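Local coordinates for GTP-binding protein (Pyrococcus horikoshii, PDB 1WXQ) that probably binds GTP and may hydrolyse ATP as an Obg-like GTPase, its cellular role being unknown, at residues R136-D139 and Y140-Y143; D229-I232 and K233-V236; F343-K346 and K347-P351. All coordinates share one frame; numbering follows the deposited sequence.

Contact 1: R136-D139 and Y140-Y143; sequences REID and YWIY
Ile138 and Ile142, one turn apart on helix 127-147, have similar first torsions (chi1 -66° and -46°): in each, CG1 lies anti to the carbonyl carbon and the CG2 methyl anti to the backbone N. The two side chains therefore run side by side and point the same way, with the CG2 branch of Ile138 4.2 Å from CD1, the chain end of Ile142. That same methyl of Ile138 also meets the indole of Trp141, whose CG turns anti to its own backbone N (chi1 160°). This swings the benzo part of the ring system back at a slant, and Trp141 CE3 comes to 4.1 Å from Ile138 CG2. One methyl thus joins an aliphatic and an aromatic neighbour.

Along the backbone, regular i to i+4 bonds hold the spacing: Tyr140 N donates to Arg136 O at 2.9 Å, Trp141 N to Glu137 O at 3.1 Å, and Tyr143 N to Asp139 O at 3.0 Å. The Tyr140 ring sits with its edge toward Arg136 O, which lies near the ring plane. An alanine in place of Ile142 would remove CD1 and probably open a gap beside Ile138 CG2 and against Leu172.

On the side facing helix 200-214 the polar ends take over. The carboxylate of buried Asp139 makes a salt bridge to Arg211 and a hydrogen bond to Ser208, both outside the two segments, while Tyr143 OH bonds to Gln200. Trp141 packs instead on Leu99, Arg100 and Ile175 of loops. Pairing with Arg211 would offset the cost of burying the Asp139 charge and probably favours its ionised form. Polar bonds thus join helix 127-147 to helix 200-214, while the isoleucines and the indole provide apolar packing.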
loop_
_atom_site.group_PDB
_atom_site.type_symbol
_atom_site.label_atom_id
_atom_site.label_comp_id
_atom_site.label_asym_id
_atom_site.label_seq_id
_atom_site.Cartn_x
_atom_site.Cartn_y
_atom_site.Cartn_z
ATOM N N ARG A 136 -7.295 -9.065 14.603
ATOM C CA ARG A 136 -6.833 -10.106 15.519
ATOM C C ARG A 136 -6.259 -11.341 14.832
ATOM O O ARG A 136 -5.329 -11.953 15.346
ATOM C CB ARG A 136 -7.977 -10.540 16.425
ATOM C CG ARG A 136 -8.622 -9.408 17.151
ATOM C CD ARG A 136 -9.944 -9.855 17.687
ATOM N NE ARG A 136 -10.503 -8.874 18.608
ATOM C CZ ARG A 136 -11.731 -8.939 19.105
ATOM N NH1 ARG A 136 -12.534 -9.939 18.756
ATOM N NH2 ARG A 136 -12.143 -8.020 19.965
ATOM N N GLU A 137 -6.809 -11.727 13.687
ATOM C CA GLU A 137 -6.277 -12.895 12.997
ATOM C C GLU A 137 -4.837 -12.658 12.535
ATOM O O GLU A 137 -3.991 -13.558 12.610
ATOM C CB GLU A 137 -7.159 -13.267 11.802
ATOM C CG GLU A 137 -8.565 -13.752 12.182
ATOM C CD GLU A 137 -8.547 -15.010 13.049
ATOM O OE1 GLU A 137 -7.930 -16.016 12.637
ATOM O OE2 GLU A 137 -9.156 -14.997 14.142
ATOM N N ILE A 138 -4.546 -11.452 12.060
ATOM C CA ILE A 138 -3.192 -11.152 11.591
ATOM C C ILE A 138 -2.269 -11.008 12.790
ATOM O O ILE A 138 -1.121 -11.444 12.764
ATOM C CB ILE A 138 -3.188 -9.868 10.731
ATOM C CG1 ILE A 138 -3.978 -10.139 9.445
ATOM C CG2 ILE A 138 -1.774 -9.429 10.442
ATOM C CD1 ILE A 138 -4.451 -8.903 8.700
ATOM N N ASP A 139 -2.797 -10.416 13.851
ATOM C CA ASP A 139 -2.048 -10.232 15.080
ATOM C C ASP A 139 -1.634 -11.546 15.705
ATOM O O ASP A 139 -0.476 -11.718 16.057
ATOM C CB ASP A 139 -2.872 -9.433 16.079
ATOM C CG ASP A 139 -2.706 -7.946 15.892
ATOM O OD1 ASP A 139 -2.248 -7.537 14.797
ATOM O OD2 ASP A 139 -3.031 -7.187 16.835
ATOM N N TYR A 140 -2.565 -12.481 15.845
ATOM C CA TYR A 140 -2.211 -13.751 16.454
ATOM C C TYR A 140 -1.368 -14.621 15.541
ATOM O O TYR A 140 -0.542 -15.407 16.008
ATOM C CB TYR A 140 -3.470 -14.481 16.920
ATOM C CG TYR A 140 -3.973 -13.865 18.194
ATOM C CD1 TYR A 140 -4.481 -12.567 18.203
ATOM C CD2 TYR A 140 -3.830 -14.526 19.416
ATOM C CE1 TYR A 140 -4.829 -11.939 19.393
ATOM C CE2 TYR A 140 -4.172 -13.902 20.614
ATOM C CZ TYR A 140 -4.667 -12.616 20.600
ATOM O OH TYR A 140 -4.992 -11.999 21.793
ATOM N N TRP A 141 -1.540 -14.459 14.234
ATOM C CA TRP A 141 -0.756 -15.233 13.263
ATOM C C TRP A 141 0.775 -14.981 13.445
ATOM O O TRP A 141 1.554 -15.930 13.526
ATOM C CB TRP A 141 -1.260 -14.899 11.867
ATOM C CG TRP A 141 -0.290 -15.232 10.769
ATOM C CD1 TRP A 141 0.293 -16.441 10.518
ATOM C CD2 TRP A 141 0.212 -14.328 9.768
ATOM N NE1 TRP A 141 1.130 -16.347 9.425
ATOM C CE2 TRP A 141 1.098 -15.066 8.945
ATOM C CE3 TRP A 141 -0.005 -12.967 9.487
ATOM C CZ2 TRP A 141 1.769 -14.491 7.860
ATOM C CZ3 TRP A 141 0.669 -12.390 8.401
ATOM C CH2 TRP A 141 1.544 -13.157 7.603
ATOM N N ILE A 142 1.149 -13.688 13.460
ATOM C CA ILE A 142 2.484 -13.174 13.747
ATOM C C ILE A 142 2.950 -13.586 15.144
ATOM O O ILE A 142 4.078 -14.006 15.361
ATOM C CB ILE A 142 2.443 -11.649 13.640
ATOM C CG1 ILE A 142 1.699 -11.228 12.371
ATOM C CG2 ILE A 142 3.877 -11.093 13.552
ATOM C CD1 ILE A 142 2.089 -9.822 11.909
ATOM N N TYR A 143 2.040 -13.410 16.119
ATOM C CA TYR A 143 2.369 -13.786 17.488
ATOM C C TYR A 143 2.688 -15.279 17.596
ATOM O O TYR A 143 3.601 -15.696 18.295
ATOM C CB TYR A 143 1.173 -13.438 18.374
ATOM C CG TYR A 143 1.231 -14.214 19.642
ATOM C CD1 TYR A 143 2.114 -13.833 20.648
ATOM C CD2 TYR A 143 0.352 -15.275 19.861
ATOM C CE1 TYR A 143 2.107 -14.493 21.868
ATOM C CE2 TYR A 143 0.351 -15.941 21.077
ATOM C CZ TYR A 143 1.226 -15.555 22.076
ATOM O OH TYR A 143 1.209 -16.191 23.303
#

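Contact 2: D229-I232 and K233-V236; sequences DEQI and KRLV
Ile232 and Val236 meet through their CG2 methyls, 4.1 Å apart, the two side chains lying alongside each other and pointing the same way on one flank of helix 229-241. With chi1 of Ile232 at -69°, CG1 lies beside the backbone N, which leaves the CG2 methyl anti to it, beside the carbonyl carbon. The backbone beneath them is well satisfied: Val236 N gives a nearly straight bond to Ile232 O at 2.9 Å, approaching almost along the C=O axis.

At the start of the helix Lys233 N donates to Asp229 O at 2.8 Å, from a position tilted 27° out of the carbonyl plane. The middle of the stretch is held more loosely. Arg234 N divides its hydrogen between Glu230 O (3.1 Å) and Gln231 O (3.4 Å), both bonds weak and bent, and Gln231 O takes a further weak bond from Leu235 N at 3.3 Å. The backbone N of Gln231 donates to Ser228 OG, just before the helix.

Among the side chains, Gln231 and Arg234 touch without a polar bond to each other. Arg234 NH2 rests 3.5 Å from Gln231 CG, Gln231 CA lies over one face of the guanidinium toward its rim, and the amide plane stands 83° from the guanidinium plane. Gln231 OE1 is hydrogen-bonded to a residue flanking the stretch, and Asp229 OD1 forms a salt bridge with Arg299. The opposite charges of Asp229 and Lys233 (OD2 to NZ 6.0 Å), and of Glu230 and Arg234, are near each other but not in contact.

Helix 229-241 is the crossover of a beta-alpha-beta unit between the parallel strands 217-222 and 245-249. Ile232 packs on Pro248 and Val236 on Val246 of the second strand, while Leu235 reaches Pro127, Val128 and Ile131 of helix 127-147.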
loop_
_atom_site.group_PDB
_atom_site.type_symbol
_atom_site.label_atom_id
_atom_site.label_comp_id
_atom_site.label_asym_id
_atom_site.label_seq_id
_atom_site.Cartn_x
_atom_site.Cartn_y
_atom_site.Cartn_z
ATOM N N ASP A 229 -25.303 8.449 4.032
ATOM C CA ASP A 229 -24.186 9.277 4.471
ATOM C C ASP A 229 -23.919 9.080 5.963
ATOM O O ASP A 229 -22.775 9.114 6.419
ATOM C CB ASP A 229 -24.496 10.751 4.217
ATOM C CG ASP A 229 -24.544 11.097 2.751
ATOM O OD1 ASP A 229 -24.096 10.279 1.918
ATOM O OD2 ASP A 229 -25.023 12.202 2.440
ATOM N N GLU A 230 -24.997 8.883 6.715
ATOM C CA GLU A 230 -24.943 8.651 8.153
ATOM C C GLU A 230 -24.197 7.358 8.483
ATOM O O GLU A 230 -23.376 7.287 9.389
ATOM C CB GLU A 230 -26.378 8.573 8.674
ATOM C CG GLU A 230 -26.438 8.342 10.184
ATOM C CD GLU A 230 -27.863 8.515 10.660
ATOM O OE1 GLU A 230 -28.750 7.896 10.089
ATOM O OE2 GLU A 230 -28.075 9.276 11.602
ATOM N N GLN A 231 -24.542 6.297 7.731
ATOM C CA GLN A 231 -23.880 5.015 7.933
ATOM C C GLN A 231 -22.387 5.101 7.613
ATOM O O GLN A 231 -21.541 4.591 8.335
ATOM C CB GLN A 231 -24.549 3.985 7.022
ATOM C CG GLN A 231 -25.474 3.040 7.789
ATOM C CD GLN A 231 -26.419 2.368 6.821
ATOM O OE1 GLN A 231 -26.684 2.829 5.723
ATOM N NE2 GLN A 231 -26.950 1.221 7.289
ATOM N N ILE A 232 -22.098 5.738 6.463
ATOM C CA ILE A 232 -20.709 5.856 6.031
ATOM C C ILE A 232 -19.881 6.698 7.005
ATOM O O ILE A 232 -18.848 6.273 7.506
ATOM C CB ILE A 232 -20.697 6.499 4.644
ATOM C CG1 ILE A 232 -21.290 5.538 3.611
ATOM C CG2 ILE A 232 -19.248 6.806 4.223
ATOM C CD1 ILE A 232 -21.579 6.225 2.276
ATOM N N LYS A 233 -20.360 7.920 7.249
ATOM C CA LYS A 233 -19.692 8.878 8.132
ATOM C C LYS A 233 -19.458 8.287 9.514
ATOM O O LYS A 233 -18.504 8.643 10.197
ATOM C CB LYS A 233 -20.522 10.163 8.263
ATOM C CG LYS A 233 -19.868 11.229 9.137
ATOM C CD LYS A 233 -20.752 12.463 9.389
ATOM C CE LYS A 233 -20.602 13.534 8.318
ATOM N NZ LYS A 233 -21.155 13.133 6.983
ATOM N N ARG A 234 -20.316 7.367 9.925
ATOM C CA ARG A 234 -20.192 6.808 11.261
ATOM C C ARG A 234 -18.999 5.859 11.349
ATOM O O ARG A 234 -18.238 5.851 12.309
ATOM C CB ARG A 234 -21.483 6.054 11.574
ATOM C CG ARG A 234 -21.513 5.514 13.002
ATOM C CD ARG A 234 -22.846 4.830 13.325
ATOM N NE ARG A 234 -23.088 3.715 12.401
ATOM C CZ ARG A 234 -24.358 3.519 11.999
ATOM N NH1 ARG A 234 -25.316 4.324 12.423
ATOM N NH2 ARG A 234 -24.645 2.523 11.158
ATOM N N LEU A 235 -18.881 5.009 10.311
ATOM C CA LEU A 235 -17.780 4.058 10.280
ATOM C C LEU A 235 -16.442 4.759 10.040
ATOM O O LEU A 235 -15.417 4.408 10.608
ATOM C CB LEU A 235 -18.050 3.052 9.160
ATOM C CG LEU A 235 -16.848 2.145 8.885
ATOM C CD1 LEU A 235 -16.634 1.110 9.992
ATOM C CD2 LEU A 235 -16.985 1.357 7.582
ATOM N N VAL A 236 -16.470 5.771 9.150
ATOM C CA VAL A 236 -15.253 6.557 8.945
ATOM C C VAL A 236 -14.753 7.164 10.259
ATOM O O VAL A 236 -13.601 7.014 10.642
ATOM C CB VAL A 236 -15.559 7.676 7.946
ATOM C CG1 VAL A 236 -14.330 8.568 7.774
ATOM C CG2 VAL A 236 -15.943 7.088 6.603
#

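Contact 3: F343-K346 and K347-P351; sequences FLMK and KGSTP
Lys346 to Ser349 form a type II beta turn at the end of strand 343-346, closed by Ser349 N donating to Lys346 O at 3.0 Å, with Gly348 in the third position at a positive phi (108°) where a side chain would press on the carbonyl oxygen of Lys347. Lys346 O is gripped twice. Besides the amide it accepts Ser349 OG, 2.6 Å away, which lies in the carbonyl plane on a lone pair, whereas the amide donor is tilted from that plane. Ser349 can do this because its OG turns beside its own backbone N (chi1 -70°), so hydroxyl and amide reach back to the same acceptor.

The turn belongs to the TGS domain, a ubiquitin-like beta-grasp, where it leads from an outermost strand of the four-stranded mixed sheet into helix 351-358. Thr350 is the N-cap of that helix, and its backbone N bonds to Asp353 OD2.

On the strand side, CB of selenomethionine Met345 lies 3.9 Å from Ser349 OG, and the bends at chi2 and chi3 fold the chain back so that Met345 CE also reaches Ser349 CB, at 4.1 Å. Lys346 lays its CG 3.5 Å from Lys347 O, while its NZ is hydrogen-bonded to Leu317 O. Met345 also packs on Val322 of the adjoining strand and on Leu384, which Ser349 touches too.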
loop_
_atom_site.group_PDB
_atom_site.type_symbol
_atom_site.label_atom_id
_atom_site.label_comp_id
_atom_site.label_asym_id
_atom_site.label_seq_id
_atom_site.Cartn_x
_atom_site.Cartn_y
_atom_site.Cartn_z
ATOM N N PHE A 343 9.965 5.651 -10.567
ATOM C CA PHE A 343 10.092 4.751 -9.432
ATOM C C PHE A 343 9.376 5.265 -8.188
ATOM O O PHE A 343 9.381 6.461 -7.881
ATOM C CB PHE A 343 11.572 4.488 -9.135
ATOM C CG PHE A 343 12.254 3.658 -10.191
ATOM C CD1 PHE A 343 12.038 2.287 -10.264
ATOM C CD2 PHE A 343 13.073 4.256 -11.146
ATOM C CE1 PHE A 343 12.628 1.518 -11.279
ATOM C CE2 PHE A 343 13.665 3.497 -12.167
ATOM C CZ PHE A 343 13.441 2.130 -12.231
ATOM N N LEU A 344 8.716 4.343 -7.502
ATOM C CA LEU A 344 8.021 4.653 -6.270
ATOM C C LEU A 344 9.107 4.563 -5.189
ATOM O O LEU A 344 9.600 3.476 -4.879
ATOM C CB LEU A 344 6.926 3.608 -6.018
ATOM C CG LEU A 344 5.586 3.588 -6.781
ATOM C CD1 LEU A 344 4.571 2.610 -6.178
ATOM C CD2 LEU A 344 5.032 5.007 -6.788
HETATM N N MSE A 345 9.503 5.710 -4.652
HETATM C CA MSE A 345 10.513 5.767 -3.605
HETATM C C MSE A 345 9.847 6.054 -2.259
HETATM O O MSE A 345 8.851 6.768 -2.192
HETATM C CB MSE A 345 11.515 6.886 -3.893
HETATM C CG MSE A 345 12.141 6.825 -5.274
HETATM SE SE MSE A 345 12.863 5.080 -5.608
HETATM C CE MSE A 345 14.359 5.160 -4.370
ATOM N N LYS A 346 10.410 5.504 -1.192
ATOM C CA LYS A 346 9.886 5.762 0.120
ATOM C C LYS A 346 10.341 7.135 0.549
ATOM O O LYS A 346 11.458 7.559 0.283
ATOM C CB LYS A 346 10.446 4.705 1.070
ATOM C CG LYS A 346 10.095 4.992 2.530
ATOM C CD LYS A 346 8.724 4.434 2.917
ATOM C CE LYS A 346 8.343 4.768 4.362
ATOM N NZ LYS A 346 7.099 4.085 4.714
ATOM N N LYS A 347 9.473 7.924 1.179
ATOM C CA LYS A 347 9.885 9.275 1.575
ATOM C C LYS A 347 11.076 9.106 2.517
ATOM O O LYS A 347 11.073 8.229 3.390
ATOM C CB LYS A 347 8.738 10.043 2.264
ATOM C CG LYS A 347 7.584 10.426 1.321
ATOM C CD LYS A 347 6.528 11.302 2.006
ATOM C CE LYS A 347 5.553 11.976 1.003
ATOM N NZ LYS A 347 4.641 11.059 0.209
ATOM N N GLY A 348 12.103 9.927 2.307
ATOM C CA GLY A 348 13.313 9.847 3.111
ATOM C C GLY A 348 14.435 9.262 2.264
ATOM O O GLY A 348 15.598 9.185 2.677
ATOM N N SER A 349 14.070 8.826 1.062
ATOM C CA SER A 349 15.039 8.266 0.138
ATOM C C SER A 349 15.933 9.393 -0.355
ATOM O O SER A 349 15.615 10.573 -0.191
ATOM C CB SER A 349 14.326 7.615 -1.048
ATOM O OG SER A 349 13.648 6.442 -0.642
ATOM N N THR A 350 17.062 9.032 -0.944
ATOM C CA THR A 350 17.983 10.022 -1.463
ATOM C C THR A 350 18.299 9.609 -2.886
ATOM O O THR A 350 17.928 8.506 -3.312
ATOM C CB THR A 350 19.286 10.088 -0.627
ATOM O OG1 THR A 350 19.863 8.783 -0.521
ATOM C CG2 THR A 350 19.007 10.627 0.755
ATOM N N PRO A 351 18.969 10.485 -3.652
ATOM C CA PRO A 351 19.278 10.099 -5.028
ATOM C C PRO A 351 20.112 8.826 -5.136
ATOM O O PRO A 351 19.936 8.048 -6.080
ATOM C CB PRO A 351 19.968 11.337 -5.581
ATOM C CG PRO A 351 19.223 12.433 -4.885
ATOM C CD PRO A 351 19.211 11.922 -3.456
#

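Contacts 1 and 2 both lie in the GTPase part of the chain, their centres about 28 Å apart and their nearest atoms about 14 Å. They do not touch, but helix 127-147 links them: it carries contact 1, and nearer its start it receives Leu235 of contact 2. Contact 3 lies apart in the TGS domain, centred about 30 Å from contact 1 and about 35 Å from contact 2, on the opposite side of the chain's centre from the latter. Leu344, in its strand, touches Met1, just ahead of the strand that leads to the probable P-loop with Gly7, Gly12, Lys13 and Ser14; none of the three contacts contains residues of that loop.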